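Local coordinates for FHA domain-containing protein DDL (Arabidopsis thaliana, PDB 3VPY) that probably recognises phosphothreonine in Dicer-like1 through the conserved cleft of its forkhead-associated (FHA) domain, at residues 7-12 and 66-71; 17-22 and 126-131; 60-65 and 87-92. All blocks are in the same frame, centred on the assembly; numbering follows the deposited sequence.

The three contacts show how a beta sandwich ties distant parts of one chain together. Contacts 1 and 3 lie end to end on strand 63-73, their centres about 17 Å apart, and both reach the sheet in which this strand pairs with strand 79-89. Contact 2 belongs to the other sheet, where strand 18-23 meets strand 124-129; its centre is about 20 Å from that of contact 1 and about 18 Å from that of contact 3. Along the chain, contact 3 is nested inside the loop closed by contact 2, while contact 1 crosses both. Tyr67 of contact 1 touches Trp17 of contact 2; together the contacts tie the N-terminal segment and both sheets into one domain.

Contact 1 of 3, residues 7-12 and 66-71; sequences PPEARK and QYREME
Glu69 N donates to Glu9 O over 2.8 Å in an almost straight bond (174°), holding the type I beta turn from Pro7 to Ala10 against residues 66-71 of strand 63-73 in the FHA beta sandwich. The Glu9 side chain leaves between its backbone N and carbonyl carbon (chi1 71°) and bends again at chi2, which lays it beside Arg68, both pointing the same way. In the resulting salt bridge Glu9 OE2 receives Arg68 NE at 2.8 Å on the anti lone pair, close to the guanidinium plane; Arg68 NH2 adds a weak bond to the same oxygen. The selenium of selenomethionine Met70 rests over one face of this guanidinium, offset toward its rim. Arg11 instead folds back on its own turn: NH1 reaches Pro8 O at 3.0 Å and Ala10 O at 2.8 Å, two bonds in the guanidinium plane that fix its rotation. Glu69 OE1 lies well out of that plane, 3.7 Å from Arg11 NH2, a long contact of charges, with a water bonded to Glu69 OE1 and only weakly to Arg11 NH2; Glu69 OE2 pairs with Lys81. Pro7 CD presses on Gln66 CD at 3.5 Å. The Gln66 amide, also bonded to Glu6, sends NE2 straight to Tyr67 O at 3.0 Å.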
loop_
_atom_site.group_PDB
_atom_site.type_symbol
_atom_site.label_atom_id
_atom_site.label_comp_id
_atom_site.label_asym_id
_atom_site.label_seq_id
_atom_site.Cartn_x
_atom_site.Cartn_y
_atom_site.Cartn_z
ATOM N N PRO A 7 11.476 8.435 -2.789
ATOM C CA PRO A 7 11.586 9.884 -2.907
ATOM C C PRO A 7 12.075 10.524 -1.595
ATOM O O PRO A 7 12.062 9.859 -0.564
ATOM C CB PRO A 7 10.149 10.303 -3.232
ATOM C CG PRO A 7 9.319 9.319 -2.512
ATOM C CD PRO A 7 10.074 8.004 -2.573
ATOM N N PRO A 8 12.476 11.818 -1.625
ATOM C CA PRO A 8 12.978 12.498 -0.415
ATOM C C PRO A 8 12.014 12.394 0.770
ATOM O O PRO A 8 12.446 12.306 1.920
ATOM C CB PRO A 8 13.087 13.960 -0.852
ATOM C CG PRO A 8 13.190 13.935 -2.332
ATOM C CD PRO A 8 12.465 12.705 -2.804
ATOM N N GLU A 9 10.713 12.392 0.477
ATOM C CA GLU A 9 9.682 12.461 1.521
ATOM C C GLU A 9 9.314 11.090 2.097
ATOM O O GLU A 9 8.382 10.971 2.903
ATOM C CB GLU A 9 8.435 13.207 0.993
ATOM C CG GLU A 9 7.609 12.450 -0.054
ATOM C CD GLU A 9 8.071 12.662 -1.494
ATOM O OE1 GLU A 9 9.147 13.255 -1.726
ATOM O OE2 GLU A 9 7.342 12.224 -2.400
ATOM N N ALA A 10 10.027 10.051 1.665
ATOM C CA ALA A 10 9.794 8.696 2.177
ATOM C C ALA A 10 9.999 8.652 3.685
ATOM O O ALA A 10 11.001 9.176 4.195
ATOM C CB ALA A 10 10.720 7.712 1.520
ATOM N N ARG A 11 9.064 8.015 4.381
ATOM C CA ARG A 11 9.142 7.829 5.834
ATOM C C ARG A 11 8.395 6.561 6.208
ATOM O O ARG A 11 7.400 6.206 5.567
ATOM C CB ARG A 11 8.514 8.991 6.619
ATOM C CG ARG A 11 9.098 10.367 6.402
ATOM C CD ARG A 11 10.426 10.609 7.097
ATOM N NE ARG A 11 10.794 12.022 6.971
ATOM C CZ ARG A 11 11.348 12.583 5.896
ATOM N NH1 ARG A 11 11.647 11.862 4.822
ATOM N NH2 ARG A 11 11.629 13.881 5.904
ATOM N N LYS A 12 8.885 5.878 7.243
ATOM C CA LYS A 12 8.162 4.765 7.823
ATOM C C LYS A 12 6.866 5.294 8.451
ATOM O O LYS A 12 6.895 6.315 9.164
ATOM C CB LYS A 12 9.049 4.093 8.886
ATOM C CG LYS A 12 8.561 2.755 9.359
ATOM C CD LYS A 12 9.677 1.975 10.079
ATOM C CE LYS A 12 9.110 1.183 11.276
ATOM N NZ LYS A 12 9.897 -0.032 11.771
ATOM N N GLN A 66 4.743 2.817 -1.486
ATOM C CA GLN A 66 5.705 3.775 -0.983
ATOM C C GLN A 66 5.006 4.657 0.026
ATOM O O GLN A 66 3.982 5.268 -0.314
ATOM C CB GLN A 66 6.202 4.652 -2.137
ATOM C CG GLN A 66 7.129 5.766 -1.672
ATOM C CD GLN A 66 8.473 5.230 -1.221
ATOM O OE1 GLN A 66 9.186 4.593 -2.006
ATOM N NE2 GLN A 66 8.824 5.469 0.041
ATOM N N TYR A 67 5.521 4.690 1.255
ATOM C CA TYR A 67 5.052 5.644 2.265
ATOM C C TYR A 67 5.715 6.989 2.053
ATOM O O TYR A 67 6.907 7.044 1.811
ATOM C CB TYR A 67 5.269 5.093 3.699
ATOM C CG TYR A 67 4.309 3.973 3.971
ATOM C CD1 TYR A 67 2.993 4.243 4.321
ATOM C CD2 TYR A 67 4.688 2.642 3.806
ATOM C CE1 TYR A 67 2.067 3.227 4.502
ATOM C CE2 TYR A 67 3.766 1.608 4.000
ATOM C CZ TYR A 67 2.465 1.912 4.359
ATOM O OH TYR A 67 1.547 0.893 4.527
ATOM N N ARG A 68 4.906 8.051 2.092
ATOM C CA ARG A 68 5.329 9.432 1.854
ATOM C C ARG A 68 4.770 10.374 2.917
ATOM O O ARG A 68 3.567 10.328 3.244
ATOM C CB ARG A 68 4.850 9.891 0.463
ATOM C CG ARG A 68 5.467 9.109 -0.705
ATOM C CD ARG A 68 4.710 9.402 -1.998
ATOM N NE ARG A 68 4.902 10.798 -2.402
ATOM C CZ ARG A 68 4.036 11.518 -3.116
ATOM N NH1 ARG A 68 2.878 11.002 -3.502
ATOM N NH2 ARG A 68 4.304 12.785 -3.407
ATOM N N GLU A 69 5.645 11.227 3.452
ATOM C CA GLU A 69 5.229 12.253 4.401
ATOM C C GLU A 69 4.676 13.440 3.631
ATOM O O GLU A 69 5.390 14.054 2.809
ATOM C CB GLU A 69 6.413 12.673 5.282
ATOM C CG GLU A 69 6.036 13.504 6.490
ATOM C CD GLU A 69 7.261 13.865 7.328
ATOM O OE1 GLU A 69 8.108 14.649 6.852
ATOM O OE2 GLU A 69 7.370 13.356 8.458
HETATM N N MSE A 70 3.408 13.764 3.895
HETATM C CA MSE A 70 2.718 14.875 3.209
HETATM C C MSE A 70 2.088 15.803 4.230
HETATM O O MSE A 70 1.994 15.464 5.400
HETATM C CB MSE A 70 1.590 14.316 2.339
HETATM C CG MSE A 70 1.977 13.138 1.473
HETATM SE SE MSE A 70 3.233 13.667 0.077
HETATM C CE MSE A 70 1.996 14.640 -1.084
ATOM N N GLU A 71 1.586 16.945 3.775
ATOM C CA GLU A 71 0.831 17.855 4.653
ATOM C C GLU A 71 -0.469 17.251 5.172
ATOM O O GLU A 71 -1.066 16.368 4.545
ATOM C CB GLU A 71 0.544 19.161 3.943
ATOM C CG GLU A 71 1.791 19.994 3.780
ATOM C CD GLU A 71 1.537 21.380 3.216
ATOM O OE1 GLU A 71 0.384 21.714 2.858
ATOM O OE2 GLU A 71 2.515 22.142 3.135
HETATM O O HOH W 1 10.077 15.647 8.397
#

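Contact 2 of 3, residues 17-22 and 126-131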
loop_
_atom_site.group_PDB
_atom_site.type_symbol
_atom_site.label_atom_id
_atom_site.label_comp_id
_atom_site.label_asym_id
_atom_site.label_seq_id
_atom_site.Cartn_x
_atom_site.Cartn_y
_atom_site.Cartn_z
ATOM N N TRP A 17 -0.713 -0.126 9.175
ATOM C CA TRP A 17 -1.268 -0.652 7.935
ATOM C C TRP A 17 -0.874 -2.120 7.745
ATOM O O TRP A 17 0.275 -2.505 7.982
ATOM C CB TRP A 17 -0.730 0.136 6.757
ATOM C CG TRP A 17 -1.176 1.541 6.707
ATOM C CD1 TRP A 17 -0.502 2.630 7.180
ATOM C CD2 TRP A 17 -2.409 2.029 6.161
ATOM N NE1 TRP A 17 -1.235 3.783 6.938
ATOM C CE2 TRP A 17 -2.401 3.434 6.301
ATOM C CE3 TRP A 17 -3.510 1.411 5.543
ATOM C CZ2 TRP A 17 -3.466 4.241 5.869
ATOM C CZ3 TRP A 17 -4.568 2.216 5.105
ATOM C CH2 TRP A 17 -4.528 3.620 5.267
ATOM N N ARG A 18 -1.835 -2.927 7.331
ATOM C CA ARG A 18 -1.595 -4.339 7.036
ATOM C C ARG A 18 -2.291 -4.689 5.743
ATOM O O ARG A 18 -3.230 -4.020 5.349
ATOM C CB ARG A 18 -2.101 -5.231 8.168
ATOM C CG ARG A 18 -1.389 -5.010 9.514
ATOM C CD ARG A 18 -1.619 -6.170 10.445
ATOM N NE ARG A 18 -2.960 -6.174 11.023
ATOM C CZ ARG A 18 -3.395 -7.106 11.876
ATOM N NH1 ARG A 18 -2.602 -8.109 12.222
ATOM N NH2 ARG A 18 -4.622 -7.049 12.373
ATOM N N LEU A 19 -1.821 -5.743 5.093
ATOM C CA LEU A 19 -2.343 -6.131 3.807
ATOM C C LEU A 19 -2.881 -7.554 3.924
ATOM O O LEU A 19 -2.115 -8.519 4.123
ATOM C CB LEU A 19 -1.201 -6.065 2.771
ATOM C CG LEU A 19 -1.536 -5.969 1.287
ATOM C CD1 LEU A 19 -2.388 -4.722 0.962
ATOM C CD2 LEU A 19 -0.258 -6.021 0.445
ATOM N N TYR A 20 -4.204 -7.678 3.859
ATOM C CA TYR A 20 -4.877 -8.972 3.891
ATOM C C TYR A 20 -4.775 -9.602 2.515
ATOM O O TYR A 20 -4.916 -8.919 1.502
ATOM C CB TYR A 20 -6.333 -8.790 4.325
ATOM C CG TYR A 20 -6.430 -8.469 5.803
ATOM C CD1 TYR A 20 -6.742 -9.467 6.718
ATOM C CD2 TYR A 20 -6.132 -7.194 6.292
ATOM C CE1 TYR A 20 -6.792 -9.209 8.060
ATOM C CE2 TYR A 20 -6.182 -6.921 7.644
ATOM C CZ TYR A 20 -6.536 -7.939 8.525
ATOM O OH TYR A 20 -6.585 -7.713 9.877
ATOM N N VAL A 21 -4.474 -10.893 2.491
ATOM C CA VAL A 21 -4.279 -11.635 1.251
ATOM C C VAL A 21 -5.421 -12.619 0.989
ATOM O O VAL A 21 -5.928 -13.284 1.915
ATOM C CB VAL A 21 -2.987 -12.452 1.351
ATOM C CG1 VAL A 21 -2.633 -13.119 -0.012
ATOM C CG2 VAL A 21 -1.835 -11.570 1.853
ATOM N N PHE A 22 -5.785 -12.738 -0.285
ATOM C CA PHE A 22 -6.765 -13.726 -0.713
ATOM C C PHE A 22 -6.098 -14.603 -1.757
ATOM O O PHE A 22 -5.346 -14.109 -2.613
ATOM C CB PHE A 22 -8.013 -13.055 -1.278
ATOM C CG PHE A 22 -8.726 -12.207 -0.274
ATOM C CD1 PHE A 22 -9.752 -12.733 0.490
ATOM C CD2 PHE A 22 -8.304 -10.903 -0.031
ATOM C CE1 PHE A 22 -10.407 -11.955 1.442
ATOM C CE2 PHE A 22 -8.935 -10.127 0.933
ATOM C CZ PHE A 22 -10.001 -10.653 1.657
ATOM N N TYR A 126 -5.433 -8.427 -2.666
ATOM C CA TYR A 126 -5.032 -7.892 -1.377
ATOM C C TYR A 126 -5.980 -6.781 -0.952
ATOM O O TYR A 126 -6.455 -6.015 -1.796
ATOM C CB TYR A 126 -3.603 -7.333 -1.439
ATOM C CG TYR A 126 -2.589 -8.309 -1.970
ATOM C CD1 TYR A 126 -1.796 -9.050 -1.092
ATOM C CD2 TYR A 126 -2.446 -8.514 -3.353
ATOM C CE1 TYR A 126 -0.859 -9.949 -1.572
ATOM C CE2 TYR A 126 -1.521 -9.422 -3.853
ATOM C CZ TYR A 126 -0.725 -10.142 -2.947
ATOM O OH TYR A 126 0.191 -11.058 -3.406
ATOM N N VAL A 127 -6.259 -6.706 0.344
ATOM C CA VAL A 127 -7.066 -5.625 0.894
ATOM C C VAL A 127 -6.286 -4.893 1.989
ATOM O O VAL A 127 -5.733 -5.529 2.908
ATOM C CB VAL A 127 -8.406 -6.152 1.489
ATOM C CG1 VAL A 127 -9.117 -5.061 2.287
ATOM C CG2 VAL A 127 -9.304 -6.652 0.373
ATOM N N LEU A 128 -6.229 -3.569 1.864
ATOM C CA LEU A 128 -5.452 -2.733 2.766
ATOM C C LEU A 128 -6.309 -2.279 3.930
ATOM O O LEU A 128 -7.416 -1.795 3.738
ATOM C CB LEU A 128 -4.923 -1.515 1.998
ATOM C CG LEU A 128 -4.029 -0.570 2.784
ATOM C CD1 LEU A 128 -2.715 -1.240 3.248
ATOM C CD2 LEU A 128 -3.736 0.657 1.904
ATOM N N LEU A 129 -5.804 -2.457 5.151
ATOM C CA LEU A 129 -6.519 -2.000 6.345
ATOM C C LEU A 129 -5.536 -1.554 7.396
ATOM O O LEU A 129 -4.359 -1.893 7.344
ATOM C CB LEU A 129 -7.340 -3.147 6.956
ATOM C CG LEU A 129 -8.707 -3.595 6.445
ATOM C CD1 LEU A 129 -9.326 -4.561 7.484
ATOM C CD2 LEU A 129 -9.672 -2.426 6.157
ATOM N N HIS A 130 -6.046 -0.855 8.403
ATOM C CA HIS A 130 -5.340 -0.749 9.665
ATOM C C HIS A 130 -6.310 -0.871 10.838
ATOM O O HIS A 130 -7.529 -0.694 10.674
ATOM C CB HIS A 130 -4.502 0.537 9.737
ATOM C CG HIS A 130 -5.293 1.805 9.690
ATOM N ND1 HIS A 130 -6.018 2.271 10.767
ATOM C CD2 HIS A 130 -5.411 2.746 8.722
ATOM C CE1 HIS A 130 -6.585 3.421 10.450
ATOM N NE2 HIS A 130 -6.234 3.731 9.214
ATOM N N GLU A 131 -5.775 -1.172 12.018
ATOM C CA GLU A 131 -6.577 -1.328 13.222
ATOM C C GLU A 131 -7.268 -0.030 13.686
ATOM O O GLU A 131 -6.879 1.083 13.305
ATOM C CB GLU A 131 -5.708 -1.870 14.371
ATOM C CG GLU A 131 -4.653 -0.886 14.876
ATOM C CD GLU A 131 -4.032 -1.314 16.195
ATOM O OE1 GLU A 131 -4.394 -2.396 16.709
ATOM O OE2 GLU A 131 -3.191 -0.557 16.728
#
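Two first torsions bring Trp17 and His130 together: the indole CG stands beside its backbone N, opposite the carbonyl carbon (chi1 -67°), and the imidazole CG is tucked between backbone N and carbonyl carbon (chi1 63°). The result is a T-shaped pair with ring planes at 85°. The histidine edge addresses the indole face, and His130 CD2 sits 3.7 Å from Trp17 CH2, displaced toward the rim of the ring. A bond from His130 ND1 to Glu131 O, 2.9 Å long and in the imidazole plane, keeps that ring from turning. Leu128 CG approaches the same indole at Trp17 CE3, only 3.4 Å away.

Beyond this aromatic end the backbones run antiparallel, with Arg18-Leu129 and Tyr20-Val127 as hydrogen-bonded pairs, each closed by two bonds. On the face carrying Leu19 and Leu128, Leu19 CG lies against Tyr126 CB at 3.7 Å, and Val21 runs alongside the tyrosine, its CG2 3.9 Å from Tyr126 CD1. On the other face, Tyr20 CE2 meets Leu129 CD1 at 3.9 Å, the side chains at about a right angle, and Phe22 CE2 touches Val127 CG2 at 3.5 Å.

The first and last strands of the FHA beta sandwich are thus neighbours in one sheet, which brings the two ends of the domain together, with strand 26-33 beyond strand 18-23, strand 116-119 beyond strand 124-129, and Trp17 reaching over to Tyr67 of the other sheet.

Contact 3 of 3, residues 60-65 and 87-92; sequences KQHAVI and IMDLGS
Ser92 lies over one face of the His62 ring, its CB almost on the ring normal and 3.5 Å from the His62 ring centroid, a CH-pi contact at the open end of the hairpin formed by strands 63-73 and 79-89, remote from the turn that joins them. Residues 59 to 62 carry the Ser-x-x-His signature of FHA domains, whose histidine commonly has an architectural role beside the phosphothreonine-binding loops; the contact is consistent with that. The serine is itself held by Asp89. Ser92 OG, placed between its backbone N and carbonyl carbon (chi1 69°), donates to the syn lone pair of Asp89 OD1 at 2.6 Å. Ser92 N reaches Asp89 OD2 at 3.0 Å, completing an Asx motif. Both carboxylate oxygens therefore grip the serine, and OD1 has a further partner in Thr96, so the aspartate helps to position the serine that covers the imidazole.

From here the two backbones run side by side as antiparallel strands. Leu90 N bonds His62 O at 2.9 Å, and a water joins Gln61 O to Leu90 O. Leu90 then turns its branch toward the opposing chain, with CG 4.0 Å from Ala63 CA. Val64 and Met88 form a hydrogen-bonded pair whose side chains lie alongside each other and point the same way, Val64 CG1 being 4.0 Å from Met88 CB. Ile65 and Ile87 meet at an angle on the other face, through Ile65 CG1 and Ile87 CG1 at 4.1 Å.

In the sheet, strand 39-43 flanks strand 63-73, with His62 and Ala63 forming a classic beta bulge opposite Phe42, and strand 109-110 flanks strand 79-89. Ala63, Ile65 and Ile87 face inward onto strand 116-119 of the second sheet, touching Ile117 and Phe119.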
loop_
_atom_site.group_PDB
_atom_site.type_symbol
_atom_site.label_atom_id
_atom_site.label_comp_id
_atom_site.label_asym_id
_atom_site.label_seq_id
_atom_site.Cartn_x
_atom_site.Cartn_y
_atom_site.Cartn_z
ATOM N N LYS A 60 8.864 -9.239 -12.757
ATOM C CA LYS A 60 9.915 -9.467 -11.756
ATOM C C LYS A 60 9.888 -8.421 -10.637
ATOM O O LYS A 60 9.961 -8.737 -9.438
ATOM C CB LYS A 60 11.272 -9.473 -12.455
ATOM C CG LYS A 60 11.539 -10.737 -13.268
ATOM C CD LYS A 60 12.808 -10.596 -14.075
ATOM C CE LYS A 60 13.962 -11.254 -13.389
ATOM N NZ LYS A 60 15.014 -11.539 -14.398
ATOM N N GLN A 61 9.767 -7.164 -11.052
ATOM C CA GLN A 61 9.511 -6.034 -10.158
ATOM C C GLN A 61 8.264 -5.318 -10.687
ATOM O O GLN A 61 8.296 -4.658 -11.743
ATOM C CB GLN A 61 10.716 -5.080 -10.134
ATOM C CG GLN A 61 12.019 -5.726 -9.671
ATOM C CD GLN A 61 13.169 -4.733 -9.585
ATOM O OE1 GLN A 61 13.010 -3.647 -9.041
ATOM N NE2 GLN A 61 14.338 -5.124 -10.091
ATOM N N HIS A 62 7.162 -5.478 -9.965
ATOM C CA HIS A 62 5.851 -5.184 -10.518
ATOM C C HIS A 62 5.349 -3.836 -10.035
ATOM O O HIS A 62 4.967 -2.997 -10.840
ATOM C CB HIS A 62 4.850 -6.273 -10.116
ATOM C CG HIS A 62 3.658 -6.361 -11.011
ATOM N ND1 HIS A 62 2.604 -5.476 -10.982
ATOM C CD2 HIS A 62 3.362 -7.263 -11.977
ATOM C CE1 HIS A 62 1.705 -5.837 -11.881
ATOM N NE2 HIS A 62 2.143 -6.915 -12.498
ATOM N N ALA A 63 5.337 -3.633 -8.722
ATOM C CA ALA A 63 4.766 -2.409 -8.138
ATOM C C ALA A 63 5.432 -2.171 -6.797
ATOM O O ALA A 63 5.954 -3.111 -6.179
ATOM C CB ALA A 63 3.282 -2.558 -7.943
ATOM N N VAL A 64 5.413 -0.920 -6.340
ATOM C CA VAL A 64 5.835 -0.613 -4.974
ATOM C C VAL A 64 4.683 0.067 -4.206
ATOM O O VAL A 64 3.873 0.780 -4.796
ATOM C CB VAL A 64 7.141 0.254 -4.960
ATOM C CG1 VAL A 64 6.934 1.651 -5.591
ATOM C CG2 VAL A 64 7.690 0.385 -3.568
ATOM N N ILE A 65 4.583 -0.208 -2.917
ATOM C CA ILE A 65 3.807 0.668 -2.032
ATOM C C ILE A 65 4.822 1.501 -1.263
ATOM O O ILE A 65 5.678 0.954 -0.543
ATOM C CB ILE A 65 2.845 -0.103 -1.097
ATOM C CG1 ILE A 65 1.705 -0.690 -1.940
ATOM C CG2 ILE A 65 2.282 0.845 -0.014
ATOM C CD1 ILE A 65 0.712 -1.603 -1.211
ATOM N N ILE A 87 0.674 3.706 -4.039
ATOM C CA ILE A 87 1.151 2.593 -4.873
ATOM C C ILE A 87 1.703 3.158 -6.183
ATOM O O ILE A 87 1.211 4.179 -6.670
ATOM C CB ILE A 87 0.037 1.533 -5.119
ATOM C CG1 ILE A 87 0.598 0.260 -5.758
ATOM C CG2 ILE A 87 -1.110 2.119 -5.975
ATOM C CD1 ILE A 87 -0.330 -0.915 -5.634
HETATM N N MSE A 88 2.714 2.495 -6.747
HETATM C CA MSE A 88 3.228 2.876 -8.055
HETATM C C MSE A 88 3.531 1.608 -8.845
HETATM O O MSE A 88 4.264 0.730 -8.367
HETATM C CB MSE A 88 4.491 3.747 -7.931
HETATM C CG MSE A 88 5.026 4.134 -9.279
HETATM SE SE MSE A 88 6.568 5.341 -9.210
HETATM C CE MSE A 88 5.728 7.043 -8.919
ATOM N N ASP A 89 2.938 1.508 -10.032
ATOM C CA ASP A 89 3.245 0.407 -10.927
ATOM C C ASP A 89 4.545 0.713 -11.671
ATOM O O ASP A 89 4.771 1.841 -12.122
ATOM C CB ASP A 89 2.112 0.159 -11.901
ATOM C CG ASP A 89 2.447 -0.911 -12.901
ATOM O OD1 ASP A 89 2.092 -2.078 -12.650
ATOM O OD2 ASP A 89 3.092 -0.612 -13.913
ATOM N N LEU A 90 5.386 -0.305 -11.834
ATOM C CA LEU A 90 6.724 -0.070 -12.373
ATOM C C LEU A 90 6.799 -0.377 -13.861
ATOM O O LEU A 90 7.847 -0.824 -14.361
ATOM C CB LEU A 90 7.784 -0.866 -11.586
ATOM C CG LEU A 90 7.771 -0.608 -10.073
ATOM C CD1 LEU A 90 8.721 -1.533 -9.332
ATOM C CD2 LEU A 90 8.159 0.827 -9.788
ATOM N N GLY A 91 5.704 -0.121 -14.568
ATOM C CA GLY A 91 5.623 -0.421 -16.001
ATOM C C GLY A 91 5.450 -1.891 -16.341
ATOM O O GLY A 91 6.046 -2.404 -17.312
ATOM N N SER A 92 4.634 -2.569 -15.544
ATOM C CA SER A 92 4.378 -3.991 -15.726
ATOM C C SER A 92 3.557 -4.231 -16.992
ATOM O O SER A 92 2.703 -3.429 -17.339
ATOM C CB SER A 92 3.638 -4.525 -14.498
ATOM O OG SER A 92 2.321 -4.002 -14.452
HETATM O O HOH W 2 8.088 -3.935 -14.381
#